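Local coordinates for reducing end xylose-releasing exo-oligoxylanase (Bacillus halodurans, PDB 1WU4), which hydrolyses xylooligosaccharides of three or more units, releasing xylose from the reducing end with inversion of anomeric configuration, at residues A[15-20]-A[370-375]; A[75-80]-A[133-138]; A[200-205]-A[272-277]. The protein carries 1 engineered substitution. All blocks are in the same frame, centred on the assembly; numbering follows the deposited sequence.

Interaction 1 of 3, residues A[15-20]-A[370-375]; sequences RNLFKE and LALSGN
L372 lies against one face of the F18 ring: its CB stands 3.7 Å from the ring centroid and 22° off the ring normal, a CH-pi contact displaced toward the CE2 and CZ rim. The two side chains run at about a right angle, and CD1 of L372 extends the cover toward CZ. The other branch, CD2, meets L17 CD2 at 3.8 Å, so the forked leucine reaches L17 and F18, the first two residues of helix 17-20. Backbone bonding fixes this pairing, since F18 N donates to L372 O over 3.1 Å with an N-H...O angle of 164°.

N16 caps helix 17-20: with CG anti to the backbone N (chi1 -176°), OD1 accepts from K19 N, the donor standing well above the carbonyl plane. The amide carbon of the same side chain, N16 CG, rests 3.4 Å from S373 O. Helix 358-372 ends in a Schellman motif at G374, whose CA approaches R15 O to 3.3 Å. One water lies within hydrogen-bonding distance of both R15 O and A371 O.

Around this junction, helix 25-40 supplies I28 to N16, F18 and S373, helix 340-348 brings F347 against F18 and L372, and helix 320-329 packs A328 on L372.

Interaction 2 of 3, residues A[75-80]-A[133-138]; sequences GMMMAV and FALALF
M76 and F133 meet because both first torsions place CG beside the backbone N, anti to the carbonyl carbon (chi1 -77° for M76). The methionine chain extends through chi2, which carries SD to the phenyl ring, and the bend at chi3 then turns CE to L137. SD comes 3.6 Å from F133 CD1 and is almost as near CE1, lying 77° off the ring normal. The sulfur therefore sits at the ring edge, a Met-aromatic contact in which the two side chains cross at about a right angle. Beyond the sulfur, M76 CE touches L137 CD2 at 3.9 Å.

M77 takes another course: its first torsion turns the chain away from the backbone N, and the chain folds at both chi2 and chi3. This hooks CE over the neighbouring helix, 3.8 Å from A136 N and 3.9 Å from L135 CD2. Between the two methionines A136 points toward helix 69-81, its CB 4.0 Å from M76 CB. The small methyl group allows the backbones to come close, with M77 CA and A136 CA 4.8 Å apart. An alanine in place of M76 would probably leave the F133 edge and the L137 methyl without the sulfur and methyl that meet them here and open a gap between the helices.

No hydrogen bond joins the segments; the contact is apolar and fully buried. F88, I91 and W92 of helix 85-99 also pack on M76. Over these segments the helix axes approach to 8.7 Å and run nearly parallel, at 22°, as suits alternate helices of the (alpha/alpha)6 barrel of glycoside hydrolase family 8. F133 lies about 8 Å, side chain to side chain, from E70, the proton donor by similarity.

Interaction 3 of 3, residues A[200-205]-A[272-277]; sequences LPHFYE and GLDAEW
H202 and D274 make the closest side-chain approach, H202 CB to D274 OD1 at 3.3 Å, with the imidazole laid over the backbone of D274. The histidine holds CG between its own backbone N and carbonyl carbon (chi1 46°), which swings the ring across toward helix 265-278. One face then covers D274 N and CA, while F203 CD1 of its own helix lies over the opposite face, so the imidazole is sandwiched. Its CD2-NE2 side meets L273, whose CD2 is 3.8 Å from both H202 CD2 and H202 NE2. ND1 lies 3.6 Å from D274 CB; it is buried by the contact and has no polar partner in the model.

The ring also turns its edge to W277 in an offset edge-to-face pair, with planes at 70° and H202 to six-membered-ring centroids 5.6 Å apart. W277 CE3 lies near the imidazole plane, 3.9 Å from H202 CD2.

This is helix packing within the (alpha/alpha)6 barrel: helices 201-210 and 265-278 run in broadly the same direction, at 41° over these segments, with no hydrogen bond between the two segments. The segment axes come within 9.5 Å, and H202, D274 and W277 carry most of the contact between them.

D274 stretches its carboxylate out opposite its own backbone N, setting OD2 3.7 Å from P201 CG. The charge is met by a salt bridge from R227, which also pairs with E205 and so lies between two acidic groups. F203 CE1 reaches W277 CZ3 at 4.2 Å, and the indole NE1 is hydrogen-bonded to F376 O.

How the interactions relate
From the N terminus, residues 15-20 open the longest loop, which closes only at 370-375, where interaction 1 joins a segment near the start of the modelled chain to the end of helix 358-372. Both other contacts fall within that loop, one after the other without crossing: interaction 2 closes at 133-138 before interaction 3 opens at 200-205 and closes at 272-277. Interactions 2 and 3 share apolar packing, since L135 CD2 lies 3.5 Å from F203 CD2, linking helices 69-81, 127-144, 201-210 and 265-278 in sequence through the barrel. Interaction 3 also meets interaction 1 through a probable hydrogen bond from R15 N to E276 OE2, 3.0 Å. Interactions 1 and 2 do not touch.

Interaction 1 of 3, residues A[15-20]-A[370-375]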
loop_
_atom_site.group_PDB
_atom_site.type_symbol
_atom_site.label_atom_id
_atom_site.label_comp_id
_atom_site.label_asym_id
_atom_site.label_seq_id
_atom_site.Cartn_x
_atom_site.Cartn_y
_atom_site.Cartn_z
ATOM N N ARG A 15 -12.147 -3.212 -13.859
ATOM C CA ARG A 15 -13.519 -2.997 -13.432
ATOM C C ARG A 15 -13.728 -1.627 -12.806
ATOM O O ARG A 15 -12.966 -1.207 -11.936
ATOM C CB ARG A 15 -13.928 -4.076 -12.424
ATOM C CG ARG A 15 -15.396 -4.017 -12.016
ATOM C CD ARG A 15 -15.677 -4.916 -10.822
ATOM N NE ARG A 15 -15.309 -6.306 -11.074
ATOM C CZ ARG A 15 -16.009 -7.149 -11.829
ATOM N NH1 ARG A 15 -17.130 -6.750 -12.416
ATOM N NH2 ARG A 15 -15.582 -8.392 -11.999
ATOM N N ASN A 16 -14.757 -0.930 -13.274
ATOM C CA ASN A 16 -15.122 0.372 -12.733
ATOM C C ASN A 16 -16.307 0.009 -11.845
ATOM O O ASN A 16 -17.461 0.025 -12.288
ATOM C CB ASN A 16 -15.577 1.320 -13.843
ATOM C CG ASN A 16 -15.872 2.717 -13.330
ATOM O OD1 ASN A 16 -16.167 2.906 -12.149
ATOM N ND2 ASN A 16 -15.809 3.700 -14.220
ATOM N N LEU A 17 -16.020 -0.341 -10.598
ATOM C CA LEU A 17 -17.072 -0.751 -9.686
ATOM C C LEU A 17 -18.055 0.369 -9.385
ATOM O O LEU A 17 -19.239 0.113 -9.192
ATOM C CB LEU A 17 -16.470 -1.315 -8.395
ATOM C CG LEU A 17 -17.431 -2.114 -7.503
ATOM C CD1 LEU A 17 -18.170 -3.172 -8.321
ATOM C CD2 LEU A 17 -16.642 -2.763 -6.375
ATOM N N PHE A 18 -17.580 1.612 -9.340
ATOM C CA PHE A 18 -18.493 2.726 -9.097
ATOM C C PHE A 18 -19.571 2.711 -10.182
ATOM O O PHE A 18 -20.764 2.838 -9.897
ATOM C CB PHE A 18 -17.772 4.082 -9.178
ATOM C CG PHE A 18 -16.935 4.422 -7.975
ATOM C CD1 PHE A 18 -17.466 4.377 -6.690
ATOM C CD2 PHE A 18 -15.628 4.867 -8.142
ATOM C CE1 PHE A 18 -16.704 4.778 -5.587
ATOM C CE2 PHE A 18 -14.860 5.270 -7.052
ATOM C CZ PHE A 18 -15.397 5.227 -5.773
ATOM N N LYS A 19 -19.140 2.570 -11.431
ATOM C CA LYS A 19 -20.061 2.564 -12.561
ATOM C C LYS A 19 -21.018 1.381 -12.504
ATOM O O LYS A 19 -22.217 1.529 -12.749
ATOM C CB LYS A 19 -19.274 2.540 -13.873
ATOM C CG LYS A 19 -20.135 2.590 -15.127
ATOM C CD LYS A 19 -19.267 2.650 -16.375
ATOM C CE LYS A 19 -20.110 2.639 -17.638
ATOM N NZ LYS A 19 -20.894 1.381 -17.764
ATOM N N GLU A 20 -20.490 0.207 -12.178
ATOM C CA GLU A 20 -21.321 -0.984 -12.097
ATOM C C GLU A 20 -22.354 -0.860 -10.981
ATOM O O GLU A 20 -23.412 -1.494 -11.033
ATOM C CB GLU A 20 -20.444 -2.225 -11.897
ATOM C CG GLU A 20 -19.599 -2.551 -13.124
ATOM C CD GLU A 20 -18.821 -3.849 -12.999
ATOM O OE1 GLU A 20 -18.144 -4.225 -13.981
ATOM O OE2 GLU A 20 -18.884 -4.492 -11.929
ATOM N N LEU A 370 -8.991 5.405 -7.026
ATOM C CA LEU A 370 -8.386 4.922 -8.259
ATOM C C LEU A 370 -8.830 3.488 -8.553
ATOM O O LEU A 370 -9.260 3.183 -9.661
ATOM C CB LEU A 370 -6.857 4.974 -8.168
ATOM C CG LEU A 370 -6.214 6.365 -8.131
ATOM C CD1 LEU A 370 -4.723 6.230 -7.875
ATOM C CD2 LEU A 370 -6.470 7.090 -9.448
ATOM N N ALA A 371 -8.736 2.613 -7.556
ATOM C CA ALA A 371 -9.109 1.216 -7.751
ATOM C C ALA A 371 -10.586 0.999 -8.073
ATOM O O ALA A 371 -10.926 0.241 -8.986
ATOM C CB ALA A 371 -8.716 0.394 -6.523
ATOM N N LEU A 372 -11.468 1.662 -7.334
ATOM C CA LEU A 372 -12.896 1.488 -7.563
ATOM C C LEU A 372 -13.397 2.082 -8.874
ATOM O O LEU A 372 -14.485 1.740 -9.332
ATOM C CB LEU A 372 -13.688 2.057 -6.386
ATOM C CG LEU A 372 -13.544 1.253 -5.089
ATOM C CD1 LEU A 372 -14.077 2.059 -3.920
ATOM C CD2 LEU A 372 -14.285 -0.076 -5.213
ATOM N N SER A 373 -12.608 2.968 -9.478
ATOM C CA SER A 373 -12.991 3.589 -10.744
ATOM C C SER A 373 -12.301 2.917 -11.933
ATOM O O SER A 373 -12.493 3.327 -13.078
ATOM C CB SER A 373 -12.652 5.083 -10.731
ATOM O OG SER A 373 -11.251 5.294 -10.664
ATOM N N GLY A 374 -11.503 1.887 -11.657
ATOM C CA GLY A 374 -10.799 1.181 -12.715
ATOM C C GLY A 374 -9.551 1.898 -13.194
ATOM O O GLY A 374 -9.111 1.703 -14.331
ATOM N N ASN A 375 -8.967 2.718 -12.325
ATOM C CA ASN A 375 -7.774 3.476 -12.677
ATOM C C ASN A 375 -6.497 3.121 -11.920
ATOM O O ASN A 375 -5.518 3.859 -11.985
ATOM C CB ASN A 375 -8.057 4.973 -12.537
ATOM C CG ASN A 375 -8.970 5.493 -13.630
ATOM O OD1 ASN A 375 -8.623 5.460 -14.809
ATOM N ND2 ASN A 375 -10.147 5.968 -13.244
HETATM O O HOH W 1 -10.491 -1.849 -10.801
#

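Interaction 2 of 3, residues A[75-80]-A[133-138]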
loop_
_atom_site.group_PDB
_atom_site.type_symbol
_atom_site.label_atom_id
_atom_site.label_comp_id
_atom_site.label_asym_id
_atom_site.label_seq_id
_atom_site.Cartn_x
_atom_site.Cartn_y
_atom_site.Cartn_z
ATOM N N GLY A 75 3.167 8.142 -2.936
ATOM C CA GLY A 75 3.128 9.281 -3.837
ATOM C C GLY A 75 3.623 8.948 -5.227
ATOM O O GLY A 75 3.051 9.386 -6.224
ATOM N N MET A 76 4.702 8.178 -5.297
ATOM C CA MET A 76 5.243 7.772 -6.583
ATOM C C MET A 76 4.244 6.863 -7.299
ATOM O O MET A 76 4.024 7.004 -8.498
ATOM C CB MET A 76 6.589 7.068 -6.389
ATOM C CG MET A 76 7.721 8.049 -6.118
ATOM S SD MET A 76 9.216 7.283 -5.476
ATOM C CE MET A 76 9.659 6.203 -6.832
ATOM N N MET A 77 3.621 5.945 -6.566
ATOM C CA MET A 77 2.640 5.061 -7.185
ATOM C C MET A 77 1.457 5.879 -7.708
ATOM O O MET A 77 0.970 5.647 -8.815
ATOM C CB MET A 77 2.148 4.009 -6.187
ATOM C CG MET A 77 1.148 3.015 -6.780
ATOM S SD MET A 77 1.772 2.124 -8.225
ATOM C CE MET A 77 2.688 0.809 -7.433
ATOM N N MET A 78 0.996 6.837 -6.912
ATOM C CA MET A 78 -0.117 7.686 -7.320
ATOM C C MET A 78 0.250 8.480 -8.571
ATOM O O MET A 78 -0.528 8.559 -9.526
ATOM C CB MET A 78 -0.483 8.651 -6.191
ATOM C CG MET A 78 -1.014 7.960 -4.943
ATOM S SD MET A 78 -0.972 9.029 -3.488
ATOM C CE MET A 78 -1.752 7.965 -2.258
ATOM N N ALA A 79 1.441 9.073 -8.560
ATOM C CA ALA A 79 1.901 9.871 -9.689
ATOM C C ALA A 79 1.999 9.083 -10.991
ATOM O O ALA A 79 1.580 9.569 -12.043
ATOM C CB ALA A 79 3.244 10.517 -9.364
ATOM N N VAL A 80 2.546 7.871 -10.942
ATOM C CA VAL A 80 2.653 7.099 -12.173
ATOM C C VAL A 80 1.269 6.652 -12.652
ATOM O O VAL A 80 1.023 6.598 -13.854
ATOM C CB VAL A 80 3.618 5.887 -12.020
ATOM C CG1 VAL A 80 3.061 4.863 -11.048
ATOM C CG2 VAL A 80 3.885 5.273 -13.386
ATOM N N PHE A 133 8.076 1.348 -3.715
ATOM C CA PHE A 133 9.070 2.047 -4.539
ATOM C C PHE A 133 9.382 1.193 -5.767
ATOM O O PHE A 133 9.367 1.674 -6.899
ATOM C CB PHE A 133 10.394 2.269 -3.785
ATOM C CG PHE A 133 10.374 3.402 -2.791
ATOM C CD1 PHE A 133 9.829 4.638 -3.117
ATOM C CD2 PHE A 133 10.954 3.237 -1.537
ATOM C CE1 PHE A 133 9.864 5.697 -2.204
ATOM C CE2 PHE A 133 10.995 4.287 -0.621
ATOM C CZ PHE A 133 10.449 5.517 -0.955
ATOM N N ALA A 134 9.670 -0.083 -5.530
ATOM C CA ALA A 134 10.018 -0.996 -6.609
ATOM C C ALA A 134 8.952 -1.101 -7.689
ATOM O O ALA A 134 9.257 -0.962 -8.873
ATOM C CB ALA A 134 10.335 -2.376 -6.045
ATOM N N LEU A 135 7.698 -1.338 -7.307
ATOM C CA LEU A 135 6.675 -1.454 -8.337
ATOM C C LEU A 135 6.419 -0.124 -9.037
ATOM O O LEU A 135 6.233 -0.092 -10.254
ATOM C CB LEU A 135 5.361 -2.014 -7.771
ATOM C CG LEU A 135 4.364 -2.410 -8.875
ATOM C CD1 LEU A 135 4.987 -3.467 -9.782
ATOM C CD2 LEU A 135 3.082 -2.941 -8.262
ATOM N N ALA A 136 6.418 0.972 -8.280
ATOM C CA ALA A 136 6.196 2.289 -8.871
ATOM C C ALA A 136 7.286 2.578 -9.904
ATOM O O ALA A 136 7.012 3.131 -10.970
ATOM C CB ALA A 136 6.192 3.364 -7.790
ATOM N N LEU A 137 8.519 2.198 -9.582
ATOM C CA LEU A 137 9.639 2.399 -10.495
ATOM C C LEU A 137 9.485 1.543 -11.755
ATOM O O LEU A 137 9.792 2.004 -12.856
ATOM C CB LEU A 137 10.960 2.087 -9.788
ATOM C CG LEU A 137 11.406 3.134 -8.760
ATOM C CD1 LEU A 137 12.485 2.552 -7.866
ATOM C CD2 LEU A 137 11.918 4.379 -9.474
ATOM N N PHE A 138 9.019 0.301 -11.613
ATOM C CA PHE A 138 8.813 -0.539 -12.793
ATOM C C PHE A 138 7.739 0.113 -13.662
ATOM O O PHE A 138 7.873 0.179 -14.881
ATOM C CB PHE A 138 8.353 -1.956 -12.418
ATOM C CG PHE A 138 9.467 -2.884 -12.003
ATOM C CD1 PHE A 138 10.575 -3.087 -12.825
ATOM C CD2 PHE A 138 9.388 -3.585 -10.805
ATOM C CE1 PHE A 138 11.585 -3.976 -12.454
ATOM C CE2 PHE A 138 10.393 -4.475 -10.427
ATOM C CZ PHE A 138 11.493 -4.670 -11.254
#

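Interaction 3 of 3, residues A[200-205]-A[272-277]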
loop_
_atom_site.group_PDB
_atom_site.type_symbol
_atom_site.label_atom_id
_atom_site.label_comp_id
_atom_site.label_asym_id
_atom_site.label_seq_id
_atom_site.Cartn_x
_atom_site.Cartn_y
_atom_site.Cartn_z
ATOM N N LEU A 200 1.757 -8.049 -0.262
ATOM C CA LEU A 200 1.214 -7.656 -1.554
ATOM C C LEU A 200 1.520 -8.732 -2.592
ATOM O O LEU A 200 2.390 -8.558 -3.453
ATOM C CB LEU A 200 1.840 -6.325 -1.976
ATOM C CG LEU A 200 1.775 -5.202 -0.934
ATOM C CD1 LEU A 200 2.587 -4.010 -1.422
ATOM C CD2 LEU A 200 0.327 -4.804 -0.675
ATOM N N PRO A 201 0.797 -9.863 -2.532
ATOM C CA PRO A 201 1.046 -10.940 -3.493
ATOM C C PRO A 201 0.948 -10.491 -4.942
ATOM O O PRO A 201 1.680 -10.990 -5.801
ATOM C CB PRO A 201 0.002 -11.996 -3.117
ATOM C CG PRO A 201 -1.094 -11.202 -2.479
ATOM C CD PRO A 201 -0.349 -10.178 -1.662
ATOM N N HIS A 202 0.048 -9.548 -5.210
ATOM C CA HIS A 202 -0.123 -9.034 -6.561
ATOM C C HIS A 202 1.115 -8.267 -7.028
ATOM O O HIS A 202 1.429 -8.255 -8.217
ATOM C CB HIS A 202 -1.396 -8.173 -6.659
ATOM C CG HIS A 202 -1.562 -7.186 -5.545
ATOM N ND1 HIS A 202 -1.519 -7.547 -4.216
ATOM C CD2 HIS A 202 -1.807 -5.854 -5.565
ATOM C CE1 HIS A 202 -1.732 -6.479 -3.465
ATOM N NE2 HIS A 202 -1.911 -5.440 -4.258
ATOM N N PHE A 203 1.824 -7.634 -6.096
ATOM C CA PHE A 203 3.053 -6.923 -6.439
ATOM C C PHE A 203 4.134 -7.962 -6.744
ATOM O O PHE A 203 4.876 -7.837 -7.719
ATOM C CB PHE A 203 3.529 -6.054 -5.267
ATOM C CG PHE A 203 2.854 -4.708 -5.167
ATOM C CD1 PHE A 203 1.484 -4.568 -5.380
ATOM C CD2 PHE A 203 3.591 -3.580 -4.813
ATOM C CE1 PHE A 203 0.857 -3.324 -5.242
ATOM C CE2 PHE A 203 2.976 -2.336 -4.670
ATOM C CZ PHE A 203 1.610 -2.206 -4.885
ATOM N N TYR A 204 4.212 -8.998 -5.913
ATOM C CA TYR A 204 5.229 -10.031 -6.096
ATOM C C TYR A 204 5.049 -10.795 -7.406
ATOM O O TYR A 204 6.028 -11.232 -8.007
ATOM C CB TYR A 204 5.238 -10.995 -4.900
ATOM C CG TYR A 204 5.202 -10.302 -3.551
ATOM C CD1 TYR A 204 5.686 -8.998 -3.392
ATOM C CD2 TYR A 204 4.620 -10.921 -2.448
ATOM C CE1 TYR A 204 5.574 -8.328 -2.178
ATOM C CE2 TYR A 204 4.506 -10.261 -1.226
ATOM C CZ TYR A 204 4.978 -8.960 -1.102
ATOM O OH TYR A 204 4.795 -8.281 0.081
ATOM N N GLU A 205 3.806 -10.958 -7.847
ATOM C CA GLU A 205 3.544 -11.641 -9.113
ATOM C C GLU A 205 4.248 -10.864 -10.221
ATOM O O GLU A 205 4.851 -11.439 -11.127
ATOM C CB GLU A 205 2.041 -11.673 -9.400
ATOM C CG GLU A 205 1.233 -12.479 -8.406
ATOM C CD GLU A 205 1.213 -13.956 -8.730
ATOM O OE1 GLU A 205 2.274 -14.509 -9.094
ATOM O OE2 GLU A 205 0.131 -14.566 -8.610
ATOM N N GLY A 272 -8.597 -6.598 -2.211
ATOM C CA GLY A 272 -9.411 -6.119 -3.311
ATOM C C GLY A 272 -8.600 -5.898 -4.576
ATOM O O GLY A 272 -9.015 -6.300 -5.666
ATOM N N LEU A 273 -7.436 -5.266 -4.451
ATOM C CA LEU A 273 -6.620 -5.007 -5.630
ATOM C C LEU A 273 -6.059 -6.295 -6.231
ATOM O O LEU A 273 -5.998 -6.436 -7.452
ATOM C CB LEU A 273 -5.482 -4.033 -5.301
ATOM C CG LEU A 273 -4.735 -3.506 -6.530
ATOM C CD1 LEU A 273 -5.707 -2.779 -7.459
ATOM C CD2 LEU A 273 -3.627 -2.564 -6.091
ATOM N N ASP A 274 -5.649 -7.233 -5.380
ATOM C CA ASP A 274 -5.124 -8.504 -5.874
ATOM C C ASP A 274 -6.222 -9.245 -6.642
ATOM O O ASP A 274 -5.960 -9.849 -7.683
ATOM C CB ASP A 274 -4.608 -9.360 -4.706
ATOM C CG ASP A 274 -4.036 -10.701 -5.158
ATOM O OD1 ASP A 274 -3.379 -10.755 -6.214
ATOM O OD2 ASP A 274 -4.231 -11.705 -4.441
ATOM N N ALA A 275 -7.454 -9.181 -6.142
ATOM C CA ALA A 275 -8.568 -9.849 -6.808
ATOM C C ALA A 275 -8.803 -9.240 -8.183
ATOM O O ALA A 275 -9.033 -9.956 -9.157
ATOM C CB ALA A 275 -9.832 -9.732 -5.966
ATOM N N GLU A 276 -8.739 -7.916 -8.264
ATOM C CA GLU A 276 -8.951 -7.231 -9.534
ATOM C C GLU A 276 -7.847 -7.527 -10.542
ATOM O O GLU A 276 -8.121 -7.810 -11.709
ATOM C CB GLU A 276 -9.045 -5.720 -9.316
ATOM C CG GLU A 276 -9.247 -4.905 -10.594
ATOM C CD GLU A 276 -10.398 -5.409 -11.449
ATOM O OE1 GLU A 276 -11.373 -5.951 -10.887
ATOM O OE2 GLU A 276 -10.335 -5.246 -12.686
ATOM N N TRP A 277 -6.599 -7.463 -10.091
ATOM C CA TRP A 277 -5.462 -7.709 -10.969
ATOM C C TRP A 277 -5.255 -9.168 -11.368
ATOM O O TRP A 277 -5.075 -9.473 -12.548
ATOM C CB TRP A 277 -4.172 -7.201 -10.321
ATOM C CG TRP A 277 -3.984 -5.710 -10.360
ATOM C CD1 TRP A 277 -4.875 -4.769 -10.802
ATOM C CD2 TRP A 277 -2.823 -4.993 -9.928
ATOM N NE1 TRP A 277 -4.334 -3.507 -10.669
ATOM C CE2 TRP A 277 -3.077 -3.619 -10.135
ATOM C CE3 TRP A 277 -1.589 -5.379 -9.384
ATOM C CZ2 TRP A 277 -2.141 -2.627 -9.814
ATOM C CZ3 TRP A 277 -0.657 -4.390 -9.066
ATOM C CH2 TRP A 277 -0.941 -3.033 -9.282
#